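Local coordinates for foldase protein PrsA 2 (Bacillus anthracis, PDB 6VJ4) that catalyses cis-trans isomerisation of peptidyl-prolyl bonds, helps secreted proteins fold after translocation and is important for secretion of the protective antigen, at residues S113-I126 and L130-S144. Residues are numbered along the deposited sequence; the frame is centred on the assembly and turned at random.
Sequences SHILVSDENEAKEI and LDTGASFEELAKQES
In the parvulin-type (PpiC) isomerase domain, strand 113-117 and helix 120-126 pack against helix 136-143, and the side chain of Ile115 lies between them, running opposite to that of Phe136. CD1 of Ile115 sits over one face of the Phe136 ring, 4.0 Å from the ring centroid, in a CH-pi contact offset toward the rim. CG1 of Ile115 lies 3.7 Å from CB of Ala140, while CA of His114 meets the Phe136 ring at its edge. One turn apart in helix 120-131, CG2 of Ile126 meets CD1 of Leu130 at 3.8 Å, and CD1 of Ile126 touches CB of Glu143. ND1 of His114 hydrogen-bonds to ND1 of His191 and NE2 to OD2 of Asp146. Where the carboxylates of Glu122 and Glu143 approach, their planes stand nearly perpendicular, with OE2 of Glu122 only 3.2 Å from OE1 of Glu143; if both are charged, they should repel. Past the end of helix 136-143, Ser144 holds its OG anti to the backbone N (chi1 -173°), where Asp146 N also donates to it. Leu116 N donates to OG of Ser144 (3.1 Å, 177°), and a water joins that OG to O of His114.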
loop_
_atom_site.group_PDB
_atom_site.type_symbol
_atom_site.label_atom_id
_atom_site.label_comp_id
_atom_site.label_asym_id
_atom_site.label_seq_id
_atom_site.Cartn_x
_atom_site.Cartn_y
_atom_site.Cartn_z
ATOM N N SER A 113 16.109 -36.861 -22.593
ATOM C CA SER A 113 17.363 -36.152 -22.946
ATOM C C SER A 113 16.972 -34.879 -23.677
ATOM O O SER A 113 15.877 -34.825 -24.268
ATOM C CB SER A 113 18.293 -36.975 -23.799
ATOM O OG SER A 113 18.665 -38.161 -23.113
ATOM N N HIS A 114 17.855 -33.883 -23.697
ATOM C CA HIS A 114 17.520 -32.694 -24.505
ATOM C C HIS A 114 18.805 -32.029 -24.989
ATOM O O HIS A 114 19.916 -32.311 -24.428
ATOM C CB HIS A 114 16.653 -31.669 -23.762
ATOM C CG HIS A 114 17.350 -30.817 -22.757
ATOM N ND1 HIS A 114 17.047 -29.466 -22.610
ATOM C CD2 HIS A 114 18.313 -31.086 -21.840
ATOM C CE1 HIS A 114 17.796 -28.954 -21.636
ATOM N NE2 HIS A 114 18.605 -29.918 -21.161
ATOM N N ILE A 115 18.623 -31.245 -26.034
ATOM C CA ILE A 115 19.666 -30.331 -26.559
ATOM C C ILE A 115 19.074 -28.930 -26.469
ATOM O O ILE A 115 17.974 -28.737 -27.023
ATOM C CB ILE A 115 20.031 -30.718 -27.991
ATOM C CG1 ILE A 115 20.553 -32.156 -28.018
ATOM C CG2 ILE A 115 20.995 -29.705 -28.594
ATOM C CD1 ILE A 115 20.724 -32.715 -29.374
ATOM N N LEU A 116 19.767 -28.033 -25.772
ATOM C CA LEU A 116 19.320 -26.631 -25.615
ATOM C C LEU A 116 20.171 -25.702 -26.484
ATOM O O LEU A 116 21.409 -25.743 -26.374
ATOM C CB LEU A 116 19.430 -26.238 -24.145
ATOM C CG LEU A 116 19.131 -24.774 -23.844
ATOM C CD1 LEU A 116 17.709 -24.419 -24.249
ATOM C CD2 LEU A 116 19.345 -24.502 -22.358
ATOM N N VAL A 117 19.515 -24.924 -27.334
ATOM C CA VAL A 117 20.224 -23.930 -28.194
ATOM C C VAL A 117 19.481 -22.593 -28.111
ATOM O O VAL A 117 18.326 -22.560 -27.734
ATOM C CB VAL A 117 20.429 -24.395 -29.648
ATOM C CG1 VAL A 117 21.352 -25.606 -29.732
ATOM C CG2 VAL A 117 19.127 -24.644 -30.389
ATOM N N SER A 118 20.161 -21.484 -28.393
ATOM C CA SER A 118 19.449 -20.188 -28.235
ATOM C C SER A 118 18.787 -19.778 -29.553
ATOM O O SER A 118 17.804 -19.023 -29.511
ATOM C CB SER A 118 20.403 -19.129 -27.744
ATOM O OG SER A 118 21.554 -19.112 -28.562
ATOM N N ASP A 119 19.316 -20.271 -30.667
ATOM C CA ASP A 119 18.864 -19.861 -32.021
ATOM C C ASP A 119 17.858 -20.896 -32.523
ATOM O O ASP A 119 18.246 -22.072 -32.562
ATOM C CB ASP A 119 20.077 -19.761 -32.946
ATOM C CG ASP A 119 19.766 -19.200 -34.321
ATOM O OD1 ASP A 119 19.612 -17.969 -34.423
ATOM O OD2 ASP A 119 19.654 -20.009 -35.272
ATOM N N GLU A 120 16.641 -20.459 -32.891
ATOM C CA GLU A 120 15.556 -21.362 -33.372
ATOM C C GLU A 120 15.979 -22.055 -34.677
ATOM O O GLU A 120 15.614 -23.241 -34.858
ATOM C CB GLU A 120 14.247 -20.599 -33.586
ATOM C CG GLU A 120 13.095 -21.483 -34.030
ATOM C CD GLU A 120 11.789 -20.775 -34.358
ATOM O OE1 GLU A 120 11.716 -19.547 -34.166
ATOM O OE2 GLU A 120 10.847 -21.452 -34.815
ATOM N N ASN A 121 16.669 -21.349 -35.579
ATOM C CA ASN A 121 17.107 -22.033 -36.826
ATOM C C ASN A 121 18.114 -23.124 -36.461
ATOM O O ASN A 121 18.085 -24.188 -37.090
ATOM C CB ASN A 121 17.744 -21.101 -37.867
ATOM C CG ASN A 121 17.965 -21.815 -39.188
ATOM O OD1 ASN A 121 17.021 -22.361 -39.763
ATOM N ND2 ASN A 121 19.197 -21.832 -39.674
ATOM N N GLU A 122 18.977 -22.860 -35.479
ATOM C CA GLU A 122 19.967 -23.885 -35.056
ATOM C C GLU A 122 19.220 -25.113 -34.517
ATOM O O GLU A 122 19.678 -26.240 -34.782
ATOM C CB GLU A 122 20.930 -23.326 -34.008
ATOM C CG GLU A 122 21.990 -24.329 -33.594
ATOM C CD GLU A 122 23.131 -23.789 -32.743
ATOM O OE1 GLU A 122 23.312 -22.550 -32.699
ATOM O OE2 GLU A 122 23.836 -24.616 -32.131
ATOM N N ALA A 123 18.116 -24.898 -33.805
ATOM C CA ALA A 123 17.313 -26.028 -33.260
ATOM C C ALA A 123 16.673 -26.799 -34.415
ATOM O O ALA A 123 16.672 -28.027 -34.374
ATOM C CB ALA A 123 16.270 -25.541 -32.295
ATOM N N LYS A 124 16.188 -26.093 -35.432
ATOM C CA LYS A 124 15.592 -26.783 -36.606
ATOM C C LYS A 124 16.676 -27.585 -37.337
ATOM O O LYS A 124 16.381 -28.709 -37.763
ATOM C CB LYS A 124 14.946 -25.779 -37.557
ATOM C CG LYS A 124 13.674 -25.122 -37.052
ATOM C CD LYS A 124 13.082 -24.152 -38.050
ATOM C CE LYS A 124 11.797 -23.515 -37.560
ATOM N NZ LYS A 124 11.278 -22.519 -38.531
ATOM N N GLU A 125 17.882 -27.030 -37.447
ATOM C CA GLU A 125 18.962 -27.751 -38.170
ATOM C C GLU A 125 19.385 -28.960 -37.325
ATOM O O GLU A 125 19.662 -30.014 -37.925
ATOM C CB GLU A 125 20.073 -26.780 -38.563
ATOM C CG GLU A 125 19.655 -25.815 -39.667
ATOM C CD GLU A 125 19.216 -26.480 -40.967
ATOM O OE1 GLU A 125 18.195 -26.056 -41.535
ATOM O OE2 GLU A 125 19.905 -27.411 -41.417
ATOM N N ILE A 126 19.353 -28.844 -35.994
ATOM C CA ILE A 126 19.680 -30.024 -35.138
ATOM C C ILE A 126 18.631 -31.107 -35.369
ATOM O O ILE A 126 19.018 -32.268 -35.515
ATOM C CB ILE A 126 19.824 -29.619 -33.660
ATOM C CG1 ILE A 126 21.181 -28.939 -33.466
ATOM C CG2 ILE A 126 19.665 -30.813 -32.730
ATOM C CD1 ILE A 126 21.376 -28.310 -32.137
ATOM N N LEU A 130 19.209 -35.095 -36.546
ATOM C CA LEU A 130 18.723 -36.264 -35.776
ATOM C C LEU A 130 17.759 -37.110 -36.630
ATOM O O LEU A 130 17.789 -38.336 -36.494
ATOM C CB LEU A 130 18.024 -35.768 -34.517
ATOM C CG LEU A 130 18.929 -35.041 -33.530
ATOM C CD1 LEU A 130 18.107 -34.301 -32.483
ATOM C CD2 LEU A 130 19.894 -36.010 -32.885
ATOM N N ASP A 131 16.958 -36.473 -37.486
ATOM C CA ASP A 131 15.968 -37.232 -38.292
ATOM C C ASP A 131 16.677 -38.147 -39.300
ATOM O O ASP A 131 16.047 -39.142 -39.707
ATOM C CB ASP A 131 14.942 -36.294 -38.926
ATOM C CG ASP A 131 13.892 -35.791 -37.941
ATOM O OD1 ASP A 131 13.801 -36.339 -36.816
ATOM O OD2 ASP A 131 13.143 -34.882 -38.314
ATOM N N THR A 132 17.936 -37.826 -39.639
ATOM C CA THR A 132 18.777 -38.618 -40.595
ATOM C C THR A 132 19.422 -39.812 -39.880
ATOM O O THR A 132 19.938 -40.670 -40.592
ATOM C CB THR A 132 19.943 -37.832 -41.226
ATOM O OG1 THR A 132 21.061 -37.708 -40.330
ATOM C CG2 THR A 132 19.542 -36.470 -41.749
ATOM N N GLY A 133 19.457 -39.798 -38.535
ATOM C CA GLY A 133 20.119 -40.861 -37.748
ATOM C C GLY A 133 21.330 -40.374 -36.957
ATOM O O GLY A 133 21.955 -41.203 -36.271
ATOM N N ALA A 134 21.671 -39.092 -37.071
ATOM C CA ALA A 134 22.814 -38.555 -36.303
ATOM C C ALA A 134 22.675 -38.909 -34.819
ATOM O O ALA A 134 21.531 -38.937 -34.295
ATOM C CB ALA A 134 22.882 -37.056 -36.493
ATOM N N SER A 135 23.809 -39.104 -34.133
ATOM C CA SER A 135 23.790 -39.436 -32.686
ATOM C C SER A 135 23.237 -38.272 -31.841
ATOM O O SER A 135 23.846 -37.168 -31.872
ATOM C CB SER A 135 25.165 -39.785 -32.188
ATOM O OG SER A 135 25.153 -39.860 -30.762
ATOM N N PHE A 136 22.154 -38.524 -31.106
ATOM C CA PHE A 136 21.608 -37.516 -30.158
ATOM C C PHE A 136 22.659 -37.173 -29.093
ATOM O O PHE A 136 22.917 -35.973 -28.799
ATOM C CB PHE A 136 20.321 -38.040 -29.522
ATOM C CG PHE A 136 19.538 -36.978 -28.810
ATOM C CD1 PHE A 136 19.982 -36.446 -27.609
ATOM C CD2 PHE A 136 18.364 -36.486 -29.362
ATOM C CE1 PHE A 136 19.270 -35.438 -26.974
ATOM C CE2 PHE A 136 17.656 -35.486 -28.717
ATOM C CZ PHE A 136 18.114 -34.961 -27.537
ATOM N N GLU A 137 23.306 -38.203 -28.558
ATOM C CA GLU A 137 24.276 -37.974 -27.456
ATOM C C GLU A 137 25.451 -37.131 -27.956
ATOM O O GLU A 137 25.888 -36.204 -27.228
ATOM C CB GLU A 137 24.678 -39.330 -26.879
ATOM C CG GLU A 137 23.491 -40.068 -26.244
ATOM C CD GLU A 137 22.293 -40.438 -27.132
ATOM O OE1 GLU A 137 22.503 -40.974 -28.238
ATOM O OE2 GLU A 137 21.123 -40.187 -26.707
ATOM N N GLU A 138 25.986 -37.455 -29.127
ATOM C CA GLU A 138 27.158 -36.690 -29.620
ATOM C C GLU A 138 26.742 -35.259 -29.974
ATOM O O GLU A 138 27.562 -34.322 -29.738
ATOM C CB GLU A 138 27.840 -37.429 -30.778
ATOM C CG GLU A 138 28.477 -38.730 -30.331
ATOM C CD GLU A 138 29.581 -38.555 -29.300
ATOM O OE1 GLU A 138 30.348 -37.582 -29.418
ATOM O OE2 GLU A 138 29.639 -39.356 -28.348
ATOM N N LEU A 139 25.568 -35.070 -30.577
ATOM C CA LEU A 139 25.139 -33.682 -30.888
ATOM C C LEU A 139 24.906 -32.911 -29.593
ATOM O O LEU A 139 25.197 -31.718 -29.569
ATOM C CB LEU A 139 23.864 -33.672 -31.733
ATOM C CG LEU A 139 24.035 -33.675 -33.234
ATOM C CD1 LEU A 139 22.666 -33.775 -33.884
ATOM C CD2 LEU A 139 24.777 -32.423 -33.718
ATOM N N ALA A 140 24.418 -33.566 -28.550
ATOM C CA ALA A 140 24.207 -32.856 -27.278
ATOM C C ALA A 140 25.563 -32.451 -26.697
ATOM O O ALA A 140 25.696 -31.326 -26.213
ATOM C CB ALA A 140 23.451 -33.723 -26.313
ATOM N N LYS A 141 26.521 -33.364 -26.759
ATOM C CA LYS A 141 27.865 -33.080 -26.194
ATOM C C LYS A 141 28.510 -31.917 -26.943
ATOM O O LYS A 141 29.283 -31.142 -26.315
ATOM C CB LYS A 141 28.709 -34.350 -26.231
ATOM C CG LYS A 141 28.320 -35.373 -25.176
ATOM C CD LYS A 141 29.290 -36.513 -24.981
ATOM C CE LYS A 141 29.614 -37.271 -26.243
ATOM N NZ LYS A 141 30.590 -38.362 -25.992
ATOM N N GLN A 142 28.221 -31.782 -28.230
ATOM C CA GLN A 142 28.844 -30.712 -29.020
ATOM C C GLN A 142 28.045 -29.411 -28.915
ATOM O O GLN A 142 28.682 -28.363 -28.709
ATOM C CB GLN A 142 29.002 -31.134 -30.491
ATOM C CG GLN A 142 29.616 -30.050 -31.375
ATOM C CD GLN A 142 31.000 -29.691 -30.885
ATOM O OE1 GLN A 142 31.768 -30.570 -30.501
ATOM N NE2 GLN A 142 31.296 -28.398 -30.840
ATOM N N GLU A 143 26.714 -29.467 -29.043
ATOM C CA GLU A 143 25.925 -28.221 -29.253
ATOM C C GLU A 143 25.075 -27.802 -28.066
ATOM O O GLU A 143 24.648 -26.606 -28.068
ATOM C CB GLU A 143 24.936 -28.432 -30.407
ATOM C CG GLU A 143 25.591 -28.822 -31.713
ATOM C CD GLU A 143 26.453 -27.748 -32.338
ATOM O OE1 GLU A 143 26.383 -26.595 -31.871
ATOM O OE2 GLU A 143 27.200 -28.074 -33.284
ATOM N N SER A 144 24.816 -28.691 -27.096
ATOM C CA SER A 144 23.870 -28.247 -26.042
ATOM C C SER A 144 24.474 -27.151 -25.166
ATOM O O SER A 144 25.664 -27.258 -24.798
ATOM C CB SER A 144 23.379 -29.371 -25.190
ATOM O OG SER A 144 22.375 -28.885 -24.319
HETATM O O HOH W 1 20.900 -38.858 -24.340
HETATM O O HOH W 2 21.898 -31.128 -22.939
HETATM O O HOH W 3 25.101 -24.466 -29.437
#